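PDB 2QV5: uncharacterized protein Atu2773 from Agrobacterium tumefaciens, which is of unknown function but belongs to the divergent polysaccharide deacetylase family, so it may act on a carbohydrate substrate. Local coordinates for residues T96-A105 and Y132-A143; G181-G189 and K199-A207. One frame throughout, in Å; residues are numbered along the deposited sequence.

Contact 1 (T96-A105 and Y132-A143); sequences TNPGPDTLLA and YLGGRFLAEQSA
The ring of Phe137 lies against Leu103 and the backbone of Leu104 and Ala105, where two loops meet beyond the C-terminal ends of neighbouring parallel strands in a beta/alpha fold of the divergent polysaccharide deacetylase family. The first loop runs from strand 82-88 toward helix 109-120. The second leads from strand 128-131 into helix 141-153. Phe137 has CG anti to its own N (chi1 -162°), and this turn carries the ring across to the 96-105 segment. From CB the side chain runs to CG and then to the rim, where Phe137 CD1 lies 3.5 Å from Leu103 O and close to Ala105 N. The next rim atom, Phe137 CE1, is 3.7 Å from Leu103 CB and also near Leu104 O. At the tip, Phe137 CZ is 4.1 Å from Leu103 CD2. Ala105 N and Leu104 O sit at the ring edge. Ala143 CB lies over one face, offset toward the rim. Val147 and Leu144 of helix 141-153 also touch the ring.

A smaller patch forms around Pro98. Pro98 CB reaches the edge of the Tyr132 ring, 4.0 Å from Tyr132 CE2. Pro98 CG packs 3.8 Å from Leu133 CD1. Before the chain turns back toward Leu103, the Asx turn at Asn97 and the type I turn from Gly99 to Thr102 shape this loop. Ala105 N donates a hydrogen bond to Glu89 OE1.

No hydrogen bond crosses between the segments. At the Ala105 end of the 96-105 segment, Ala105 CB meets Glu140 CG at 3.9 Å and Arg136 CG at 4.1 Å.

Contact 2 (G181-G189 and K199-A207); sequences GFADVLLDG and KLDDLERIA
Val185 points its side chain at helix 193-210, and its two methyls divide the work. Its chi1 of -174° sets CG1 anti to the backbone N and CG2 beside that N. Val185 CG1 lies 3.6 Å from Lys199 O and also touches Lys199 CD. Val185 CG2 meets Ile206 CD1 at 3.7 Å and Leu203 CD1 at 3.8 Å. These contacts pack the end of a strand against the helix that follows it.

Leu187 packs nearer the N-terminal end of the helix segment. Leu187 CD2 reaches Lys199 O at 3.7 Å and Leu200 CD2 at 4.0 Å, and it also meets Leu203 CD2. The Leu187 and Leu200 side chains cross at about a right angle. Leu203 thus touches both residues, using CD1 for Val185 and CD2 for Leu187.

Lys199 bends at chi2 (-46°) and lays its aliphatic part along the strand end. Lys199 CG comes 3.5 Å from Leu186 O, and Lys199 CB approaches Leu187 O. Beyond the bend the chain is extended to NZ. A water accepts a bond from Leu186 N and a weak one from Lys199 NZ. Asp202 forms salt bridges with two basic side chains on the helix: OD2 with Lys199 NZ and OD1 with Arg205 NH2, the hydrogen bond being weak in each. Asp184 brushes Ile206 CG2 with OD1, while its OD2 accepts from Ile214 N.

The contact belongs to the beta-alpha-beta unit of strand 180-186, helix 193-210 and strand 212-218. Leu203 also touches strands 30-39 and 212-218, and helix 221-233 touches Leu187 and Leu200.

In the fold
From the N terminus, the chain enters the parallel sheet with strand 30-39 and reaches contact 1 after strand 82-88. Contact 1 closes the section through helix 109-120 and strand 128-131, joining the loops on either side of them. The chain then runs through helix 141-153, strand 157-160 and helix 169-176 before contact 2 opens on strand 180-186. Contact 2 closes a much shorter connection, only nine residues between its segments. The two neither nest nor cross. Their centres lie 24 Å apart, and their nearest atoms about 7 Å. Strands 82-88, 128-131, 157-160 and 180-186 are successive neighbours in the sheet that links them.

Contact 1 (T96-A105 and Y132-A143)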
# COMPACT_ATOMS: atom_id res chain seq x y z
N THR A 96 -16.02 9.58 11.84
CA THR A 96 -15.18 9.31 10.67
C THR A 96 -15.47 7.89 10.19
O THR A 96 -15.07 6.91 10.83
CB THR A 96 -13.67 9.48 10.98
OG1 THR A 96 -13.44 10.74 11.61
CG2 THR A 96 -12.83 9.40 9.71
N ASN A 97 -16.17 7.78 9.07
CA ASN A 97 -16.57 6.49 8.52
C ASN A 97 -16.08 6.30 7.08
O ASN A 97 -16.57 6.97 6.16
CB ASN A 97 -18.09 6.32 8.60
CG ASN A 97 -18.54 4.87 8.44
OD1 ASN A 97 -17.73 3.96 8.23
ND2 ASN A 97 -19.84 4.64 8.54
N PRO A 98 -15.09 5.40 6.89
CA PRO A 98 -14.57 5.06 5.56
C PRO A 98 -15.57 4.31 4.65
O PRO A 98 -15.37 4.27 3.43
CB PRO A 98 -13.37 4.16 5.87
CG PRO A 98 -13.05 4.40 7.31
CD PRO A 98 -14.38 4.67 7.94
N GLY A 99 -16.62 3.74 5.24
CA GLY A 99 -17.64 3.03 4.47
C GLY A 99 -18.19 1.80 5.17
O GLY A 99 -17.83 1.53 6.32
N PRO A 100 -19.07 1.05 4.49
CA PRO A 100 -19.71 -0.15 5.05
C PRO A 100 -18.80 -1.37 5.22
O PRO A 100 -19.06 -2.21 6.08
CB PRO A 100 -20.83 -0.45 4.05
CG PRO A 100 -20.34 0.11 2.76
CD PRO A 100 -19.53 1.32 3.11
N ASP A 101 -17.74 -1.46 4.42
CA ASP A 101 -16.81 -2.60 4.50
C ASP A 101 -15.63 -2.36 5.44
O ASP A 101 -14.63 -3.09 5.39
CB ASP A 101 -16.33 -3.00 3.10
CG ASP A 101 -17.34 -3.87 2.36
OD1 ASP A 101 -18.12 -4.59 3.02
OD2 ASP A 101 -17.35 -3.84 1.10
N THR A 102 -15.74 -1.35 6.30
CA THR A 102 -14.72 -1.01 7.30
C THR A 102 -14.64 -2.10 8.36
O THR A 102 -15.66 -2.49 8.94
CB THR A 102 -15.01 0.37 7.96
OG1 THR A 102 -15.28 1.34 6.94
CG2 THR A 102 -13.84 0.85 8.79
N LEU A 103 -13.43 -2.61 8.61
CA LEU A 103 -13.24 -3.64 9.63
C LEU A 103 -13.26 -2.97 11.01
O LEU A 103 -12.65 -1.91 11.20
CB LEU A 103 -11.94 -4.43 9.39
CG LEU A 103 -11.91 -5.53 8.30
CD1 LEU A 103 -12.24 -5.04 6.92
CD2 LEU A 103 -10.55 -6.20 8.27
N LEU A 104 -13.98 -3.58 11.95
CA LEU A 104 -14.22 -2.99 13.26
C LEU A 104 -13.63 -3.84 14.37
O LEU A 104 -13.77 -5.07 14.37
CB LEU A 104 -15.72 -2.77 13.49
CG LEU A 104 -16.48 -1.96 12.43
CD1 LEU A 104 -17.98 -1.98 12.67
CD2 LEU A 104 -15.96 -0.52 12.36
N ALA A 105 -12.97 -3.18 15.32
CA ALA A 105 -12.27 -3.83 16.42
C ALA A 105 -13.15 -4.73 17.30
O ALA A 105 -12.69 -5.77 17.78
CB ALA A 105 -11.55 -2.79 17.28
N TYR A 132 -6.08 1.48 5.22
CA TYR A 132 -6.57 2.83 5.13
C TYR A 132 -7.09 3.15 6.52
O TYR A 132 -8.00 2.47 7.02
CB TYR A 132 -7.67 3.00 4.08
CG TYR A 132 -8.24 4.41 4.08
CD1 TYR A 132 -7.40 5.52 3.89
CD2 TYR A 132 -9.59 4.64 4.30
CE1 TYR A 132 -7.91 6.82 3.91
CE2 TYR A 132 -10.11 5.94 4.32
CZ TYR A 132 -9.26 7.02 4.12
OH TYR A 132 -9.77 8.30 4.14
N LEU A 133 -6.46 4.15 7.14
CA LEU A 133 -6.72 4.55 8.54
C LEU A 133 -6.35 3.43 9.51
O LEU A 133 -5.24 2.92 9.46
CB LEU A 133 -8.14 5.10 8.74
CG LEU A 133 -8.59 6.25 7.82
CD1 LEU A 133 -10.01 6.62 8.09
CD2 LEU A 133 -7.69 7.46 7.97
N GLY A 134 -7.27 3.07 10.41
CA GLY A 134 -7.07 1.92 11.28
C GLY A 134 -6.44 2.20 12.62
O GLY A 134 -5.94 1.27 13.25
N GLY A 135 -6.48 3.46 13.06
CA GLY A 135 -5.94 3.86 14.36
C GLY A 135 -6.40 3.01 15.53
O GLY A 135 -5.59 2.58 16.35
N ARG A 136 -7.71 2.76 15.59
CA ARG A 136 -8.29 1.89 16.61
C ARG A 136 -8.00 0.41 16.32
O ARG A 136 -7.55 -0.31 17.21
CB ARG A 136 -9.81 2.14 16.71
CG ARG A 136 -10.61 1.19 17.63
CD ARG A 136 -10.34 1.42 19.12
NE ARG A 136 -10.56 2.81 19.54
CZ ARG A 136 -11.64 3.26 20.18
NH1 ARG A 136 -12.63 2.43 20.50
NH2 ARG A 136 -11.73 4.54 20.50
N PHE A 137 -8.23 -0.01 15.07
CA PHE A 137 -8.13 -1.42 14.67
C PHE A 137 -6.73 -2.04 14.85
O PHE A 137 -6.61 -3.17 15.34
CB PHE A 137 -8.59 -1.60 13.22
CG PHE A 137 -8.92 -3.03 12.86
CD1 PHE A 137 -10.20 -3.53 13.07
CD2 PHE A 137 -7.95 -3.87 12.31
CE1 PHE A 137 -10.51 -4.84 12.74
CE2 PHE A 137 -8.26 -5.18 11.98
CZ PHE A 137 -9.53 -5.67 12.19
N LEU A 138 -5.70 -1.29 14.47
CA LEU A 138 -4.32 -1.80 14.46
C LEU A 138 -3.73 -2.03 15.85
O LEU A 138 -2.80 -2.82 16.00
CB LEU A 138 -3.41 -0.89 13.62
CG LEU A 138 -3.71 -0.84 12.11
CD1 LEU A 138 -3.02 0.36 11.44
CD2 LEU A 138 -3.40 -2.16 11.37
N ALA A 139 -4.29 -1.35 16.85
CA ALA A 139 -3.87 -1.51 18.24
C ALA A 139 -4.56 -2.68 18.97
O ALA A 139 -4.28 -2.93 20.15
CB ALA A 139 -4.07 -0.20 19.00
N GLU A 140 -5.46 -3.39 18.28
CA GLU A 140 -6.25 -4.46 18.89
C GLU A 140 -5.88 -5.86 18.38
O GLU A 140 -6.32 -6.27 17.30
CB GLU A 140 -7.74 -4.20 18.68
CG GLU A 140 -8.23 -2.87 19.27
CD GLU A 140 -8.28 -2.88 20.78
OE1 GLU A 140 -9.09 -3.65 21.35
OE2 GLU A 140 -7.54 -2.09 21.41
N GLN A 141 -5.08 -6.57 19.18
CA GLN A 141 -4.52 -7.88 18.82
C GLN A 141 -5.57 -8.88 18.36
O GLN A 141 -5.42 -9.51 17.31
CB GLN A 141 -3.71 -8.45 20.00
CG GLN A 141 -3.40 -9.95 19.95
CD GLN A 141 -2.02 -10.26 19.42
OE1 GLN A 141 -1.18 -9.37 19.24
NE2 GLN A 141 -1.77 -11.54 19.17
N SER A 142 -6.66 -8.98 19.11
CA SER A 142 -7.75 -9.90 18.80
C SER A 142 -8.48 -9.57 17.49
O SER A 142 -9.07 -10.45 16.88
CB SER A 142 -8.75 -9.94 19.95
OG SER A 142 -9.47 -8.73 20.06
N ALA A 143 -8.43 -8.30 17.07
CA ALA A 143 -9.06 -7.87 15.83
C ALA A 143 -8.10 -8.02 14.64
O ALA A 143 -8.49 -8.49 13.56
CB ALA A 143 -9.53 -6.44 15.95

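Contact 2 (G181-G189 and K199-A207)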
# COMPACT_ATOMS: atom_id res chain seq x y z
N GLY A 181 5.76 -4.88 6.28
CA GLY A 181 6.67 -3.74 6.31
C GLY A 181 5.94 -2.50 6.78
O GLY A 181 4.73 -2.36 6.58
N PHE A 182 6.68 -1.60 7.42
CA PHE A 182 6.17 -0.29 7.83
C PHE A 182 6.70 0.72 6.84
O PHE A 182 7.86 0.62 6.42
CB PHE A 182 6.70 0.08 9.22
CG PHE A 182 5.98 -0.58 10.37
CD1 PHE A 182 4.70 -0.18 10.73
CD2 PHE A 182 6.62 -1.56 11.13
CE1 PHE A 182 4.04 -0.78 11.81
CE2 PHE A 182 5.96 -2.17 12.22
CZ PHE A 182 4.68 -1.77 12.55
N ALA A 183 5.86 1.68 6.45
CA ALA A 183 6.34 2.83 5.71
C ALA A 183 7.25 3.61 6.62
O ALA A 183 6.96 3.76 7.82
CB ALA A 183 5.19 3.72 5.24
N ASP A 184 8.36 4.08 6.06
CA ASP A 184 9.33 4.90 6.77
C ASP A 184 8.93 6.37 6.83
O ASP A 184 9.21 7.06 7.82
CB ASP A 184 10.70 4.79 6.09
CG ASP A 184 11.27 3.38 6.13
OD1 ASP A 184 11.95 3.04 7.13
OD2 ASP A 184 11.05 2.61 5.17
N VAL A 185 8.31 6.88 5.76
CA VAL A 185 8.00 8.31 5.66
C VAL A 185 6.60 8.51 5.07
O VAL A 185 6.27 7.90 4.05
CB VAL A 185 9.04 9.05 4.74
CG1 VAL A 185 8.80 10.57 4.74
CG2 VAL A 185 10.46 8.74 5.15
N LEU A 186 5.79 9.35 5.72
CA LEU A 186 4.58 9.90 5.10
C LEU A 186 4.98 11.17 4.34
O LEU A 186 5.41 12.16 4.94
CB LEU A 186 3.50 10.19 6.14
CG LEU A 186 2.27 11.02 5.70
CD1 LEU A 186 1.41 10.31 4.66
CD2 LEU A 186 1.44 11.43 6.92
N LEU A 187 4.84 11.14 3.02
CA LEU A 187 5.37 12.21 2.18
C LEU A 187 4.51 13.47 2.13
O LEU A 187 5.03 14.56 1.94
CB LEU A 187 5.66 11.72 0.76
CG LEU A 187 6.58 10.51 0.61
CD1 LEU A 187 6.48 9.98 -0.82
CD2 LEU A 187 8.04 10.83 0.97
N ASP A 188 3.20 13.31 2.30
CA ASP A 188 2.27 14.43 2.14
C ASP A 188 1.27 14.65 3.30
O ASP A 188 0.09 14.87 3.06
CB ASP A 188 1.52 14.29 0.81
CG ASP A 188 0.73 12.98 0.71
OD1 ASP A 188 0.71 12.19 1.69
OD2 ASP A 188 0.11 12.73 -0.34
N GLY A 189 1.76 14.57 4.54
CA GLY A 189 0.98 15.00 5.70
C GLY A 189 0.63 16.48 5.61
O GLY A 189 -0.43 16.90 6.04
N LYS A 199 10.18 15.92 2.68
CA LYS A 199 9.89 14.54 3.07
C LYS A 199 10.54 13.53 2.13
O LYS A 199 10.98 12.46 2.56
CB LYS A 199 8.37 14.31 3.16
CG LYS A 199 7.73 14.77 4.48
CD LYS A 199 8.58 14.27 5.65
CE LYS A 199 7.83 14.17 6.94
NZ LYS A 199 8.64 13.36 7.89
N LEU A 200 10.60 13.87 0.85
CA LEU A 200 11.34 13.09 -0.14
C LEU A 200 12.84 13.10 0.11
O LEU A 200 13.53 12.12 -0.19
CB LEU A 200 11.04 13.58 -1.55
CG LEU A 200 9.68 13.20 -2.14
CD1 LEU A 200 9.34 14.16 -3.26
CD2 LEU A 200 9.65 11.75 -2.63
N ASP A 201 13.35 14.21 0.67
CA ASP A 201 14.74 14.23 1.19
C ASP A 201 14.91 13.31 2.40
O ASP A 201 15.93 12.62 2.50
CB ASP A 201 15.18 15.65 1.57
CG ASP A 201 15.40 16.55 0.37
OD1 ASP A 201 15.84 16.07 -0.70
OD2 ASP A 201 15.15 17.77 0.51
N ASP A 202 13.94 13.33 3.32
CA ASP A 202 13.94 12.42 4.48
C ASP A 202 14.00 10.97 3.99
O ASP A 202 14.82 10.18 4.45
CB ASP A 202 12.70 12.64 5.37
CG ASP A 202 12.81 13.90 6.22
OD1 ASP A 202 13.89 14.52 6.25
OD2 ASP A 202 11.80 14.26 6.87
N LEU A 203 13.16 10.65 3.00
CA LEU A 203 13.11 9.31 2.42
C LEU A 203 14.45 8.87 1.85
O LEU A 203 14.91 7.74 2.08
CB LEU A 203 12.03 9.24 1.33
CG LEU A 203 11.69 7.85 0.74
CD1 LEU A 203 11.15 6.93 1.83
CD2 LEU A 203 10.68 8.01 -0.39
N GLU A 204 15.09 9.78 1.12
CA GLU A 204 16.38 9.48 0.52
C GLU A 204 17.43 9.24 1.61
O GLU A 204 18.16 8.26 1.54
CB GLU A 204 16.80 10.62 -0.42
CG GLU A 204 18.22 10.45 -0.91
CD GLU A 204 18.62 11.47 -1.95
OE1 GLU A 204 17.75 12.22 -2.45
OE2 GLU A 204 19.82 11.51 -2.29
N ARG A 205 17.46 10.10 2.62
CA ARG A 205 18.38 9.96 3.75
C ARG A 205 18.25 8.61 4.47
O ARG A 205 19.25 7.92 4.71
CB ARG A 205 18.19 11.12 4.74
CG ARG A 205 19.02 10.98 6.02
CD ARG A 205 18.84 12.13 7.04
NE ARG A 205 17.47 12.64 7.18
CZ ARG A 205 16.50 12.08 7.91
NH1 ARG A 205 16.70 10.95 8.57
NH2 ARG A 205 15.32 12.66 7.96
N ILE A 206 17.01 8.23 4.80
CA ILE A 206 16.71 6.95 5.45
C ILE A 206 17.06 5.75 4.55
O ILE A 206 17.67 4.79 5.00
CB ILE A 206 15.22 6.88 5.92
CG1 ILE A 206 14.95 7.99 6.94
CG2 ILE A 206 14.87 5.50 6.52
CD1 ILE A 206 13.48 8.25 7.19
N ALA A 207 16.67 5.83 3.27
CA ALA A 207 17.05 4.82 2.28
C ALA A 207 18.56 4.65 2.15
O ALA A 207 19.02 3.53 2.10
CB ALA A 207 16.46 5.17 0.92
O HOH W 1 6.57 10.83 8.20